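Local coordinates for putative redox protein (Lactobacillus casei, PDB 2QL8) that is a putative redox protein of the OsmC/Ohr family, whose members typically reduce organic hydroperoxides through reactive cysteines, at residues 97-102 against 136-141. Residues are numbered along the deposited sequence; the frame is centred on the assembly and turned at random.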
loop_
_atom_site.group_PDB
_atom_site.type_symbol
_atom_site.label_atom_id
_atom_site.label_comp_id
_atom_site.label_asym_id
_atom_site.label_seq_id
_atom_site.Cartn_x
_atom_site.Cartn_y
_atom_site.Cartn_z
ATOM N N HIS A 97 -5.032 -2.463 10.691
ATOM C CA HIS A 97 -6.182 -2.009 11.485
ATOM C C HIS A 97 -6.382 -0.508 11.308
ATOM O O HIS A 97 -5.477 0.282 11.643
ATOM C CB HIS A 97 -6.003 -2.335 12.976
ATOM C CG HIS A 97 -7.203 -1.941 13.779
ATOM N ND1 HIS A 97 -8.411 -2.597 13.668
ATOM C CD2 HIS A 97 -7.379 -0.950 14.684
ATOM C CE1 HIS A 97 -9.282 -2.027 14.493
ATOM N NE2 HIS A 97 -8.686 -1.017 15.100
ATOM N N ALA A 98 -7.553 -0.108 10.772
ATOM C CA ALA A 98 -7.825 1.300 10.542
ATOM C C ALA A 98 -8.791 1.810 11.633
ATOM O O ALA A 98 -9.713 1.098 12.046
ATOM C CB ALA A 98 -8.452 1.519 9.149
ATOM N N GLN A 99 -8.554 3.049 12.045
ATOM C CA GLN A 99 -9.427 3.756 12.979
ATOM C C GLN A 99 -9.872 5.043 12.320
ATOM O O GLN A 99 -9.053 5.820 11.820
ATOM C CB GLN A 99 -8.677 4.041 14.289
ATOM C CG GLN A 99 -8.396 2.793 15.092
ATOM C CD GLN A 99 -7.668 3.102 16.361
ATOM O OE1 GLN A 99 -6.853 4.015 16.395
ATOM N NE2 GLN A 99 -7.983 2.373 17.412
ATOM N N VAL A 100 -11.180 5.301 12.376
ATOM C CA VAL A 100 -11.767 6.451 11.703
ATOM C C VAL A 100 -12.495 7.289 12.760
ATOM O O VAL A 100 -13.292 6.768 13.535
ATOM C CB VAL A 100 -12.771 6.007 10.615
ATOM C CG1 VAL A 100 -13.433 7.256 9.956
ATOM C CG2 VAL A 100 -12.061 5.096 9.568
HETATM N N MSE A 101 -12.209 8.580 12.753
HETATM C CA MSE A 101 -12.947 9.548 13.585
HETATM C C MSE A 101 -13.582 10.625 12.704
HETATM O O MSE A 101 -13.034 10.980 11.667
HETATM C CB MSE A 101 -12.034 10.169 14.641
HETATM C CG MSE A 101 -10.884 11.005 14.097
HETATM SE SE MSE A 101 -9.783 11.662 15.519
HETATM C CE MSE A 101 -11.007 12.857 16.286
ATOM N N VAL A 102 -14.756 11.142 13.113
ATOM C CA VAL A 102 -15.365 12.302 12.447
ATOM C C VAL A 102 -15.731 13.255 13.559
ATOM O O VAL A 102 -16.697 13.032 14.237
ATOM C CB VAL A 102 -16.597 11.941 11.563
ATOM C CG1 VAL A 102 -17.068 13.173 10.790
ATOM C CG2 VAL A 102 -16.269 10.728 10.635
ATOM N N GLU A 136 -12.463 0.258 12.514
ATOM C CA GLU A 136 -13.359 0.673 13.588
ATOM C C GLU A 136 -13.497 2.197 13.607
ATOM O O GLU A 136 -12.650 2.921 13.116
ATOM C CB GLU A 136 -12.860 0.160 14.939
ATOM C CG GLU A 136 -11.658 0.846 15.411
ATOM C CD GLU A 136 -11.251 0.473 16.860
ATOM O OE1 GLU A 136 -12.115 0.283 17.749
ATOM O OE2 GLU A 136 -10.048 0.423 17.114
ATOM N N THR A 137 -14.568 2.661 14.271
ATOM C CA THR A 137 -14.844 4.055 14.510
ATOM C C THR A 137 -14.449 4.360 15.937
ATOM O O THR A 137 -14.757 3.592 16.831
ATOM C CB THR A 137 -16.352 4.349 14.314
ATOM O OG1 THR A 137 -16.771 3.842 13.034
ATOM C CG2 THR A 137 -16.614 5.845 14.431
ATOM N N VAL A 138 -13.762 5.479 16.100
ATOM C CA VAL A 138 -13.297 5.963 17.395
ATOM C C VAL A 138 -13.664 7.426 17.583
ATOM O O VAL A 138 -13.967 8.147 16.641
ATOM C CB VAL A 138 -11.773 5.757 17.542
ATOM C CG1 VAL A 138 -11.444 4.269 17.377
ATOM C CG2 VAL A 138 -10.987 6.667 16.560
ATOM N N THR A 139 -13.637 7.898 18.827
ATOM C CA THR A 139 -13.909 9.322 19.042
ATOM C C THR A 139 -12.617 10.147 18.942
ATOM O O THR A 139 -12.667 11.310 18.581
ATOM C CB THR A 139 -14.630 9.545 20.392
ATOM O OG1 THR A 139 -13.779 9.080 21.423
ATOM C CG2 THR A 139 -15.914 8.757 20.457
ATOM N N ASP A 140 -11.463 9.558 19.270
ATOM C CA ASP A 140 -10.173 10.215 19.096
ATOM C C ASP A 140 -9.039 9.194 18.978
ATOM O O ASP A 140 -9.253 7.975 19.078
ATOM C CB ASP A 140 -9.889 11.169 20.273
ATOM C CG ASP A 140 -9.944 10.464 21.602
ATOM O OD1 ASP A 140 -9.208 9.473 21.787
ATOM O OD2 ASP A 140 -10.758 10.878 22.458
ATOM N N PHE A 141 -7.827 9.702 18.743
ATOM C CA PHE A 141 -6.634 8.853 18.699
ATOM C C PHE A 141 -5.761 9.011 19.969
ATOM O O PHE A 141 -4.572 8.697 19.932
ATOM C CB PHE A 141 -5.777 9.159 17.464
ATOM C CG PHE A 141 -6.505 9.072 16.140
ATOM C CD1 PHE A 141 -7.470 8.107 15.902
ATOM C CD2 PHE A 141 -6.135 9.920 15.111
ATOM C CE1 PHE A 141 -8.123 8.050 14.649
ATOM C CE2 PHE A 141 -6.763 9.847 13.876
ATOM C CZ PHE A 141 -7.745 8.924 13.662
HETATM O O HOH W 1 -15.684 10.091 15.604
#
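A parallel strand pairing, V100 against T137 and Q99 against E136, joins strand 91-102, the middle one of a three-stranded mixed sheet, to strand 133-137; the chain then folds back over the sheet face that carries Q99 and M101. The backbone ladder alternates as parallel strands require: E136 N donates to A98 O, V100 N to E136 O, and V138 N to V100 O (2.9 Å). A water joins V138 O to V102 N one step farther along. The small or branched A98, V100 and T137 suit the other face, where helices 48-70 and 107-120 lie.

On the outer face one carboxylate oxygen collects two donors: E136 OE2 accepts from H97 NE2 at 2.8 Å and from Q99 NE2 at 2.9 Å. They arrive from opposite faces of the carboxylate, both well out of its plane, while each N-H points almost straight at the oxygen. With CG anti to the backbone N (chi1 -177°), the H97 ring reaches across to E136, whose OE2 lies at the ring's edge, near its plane; T134 engages its ND1, and R80 holds Q99 OE1. With an alanine in place of E136, H97 NE2 and Q99 NE2 would probably lose their shared acceptor, leaving each side chain tethered mainly through its bond to T134 or R80.

Farther along, the selenium of selenomethionine M101, standing for methionine's sulfur, sits over the F141 ring, 3.8 Å from its centroid and 9° off the normal, a Met-aromatic contact. M101 CG also touches F141 CZ at 3.8 Å, and V138 CG2 packs on M101 CB. Polar pairing thus fixes the start of the contact, whereas the Met-aromatic contact, with the Q99 chain alongside, helps hold the returning tail; the nearby carboxylate probably also favours the proton on H97 NE2.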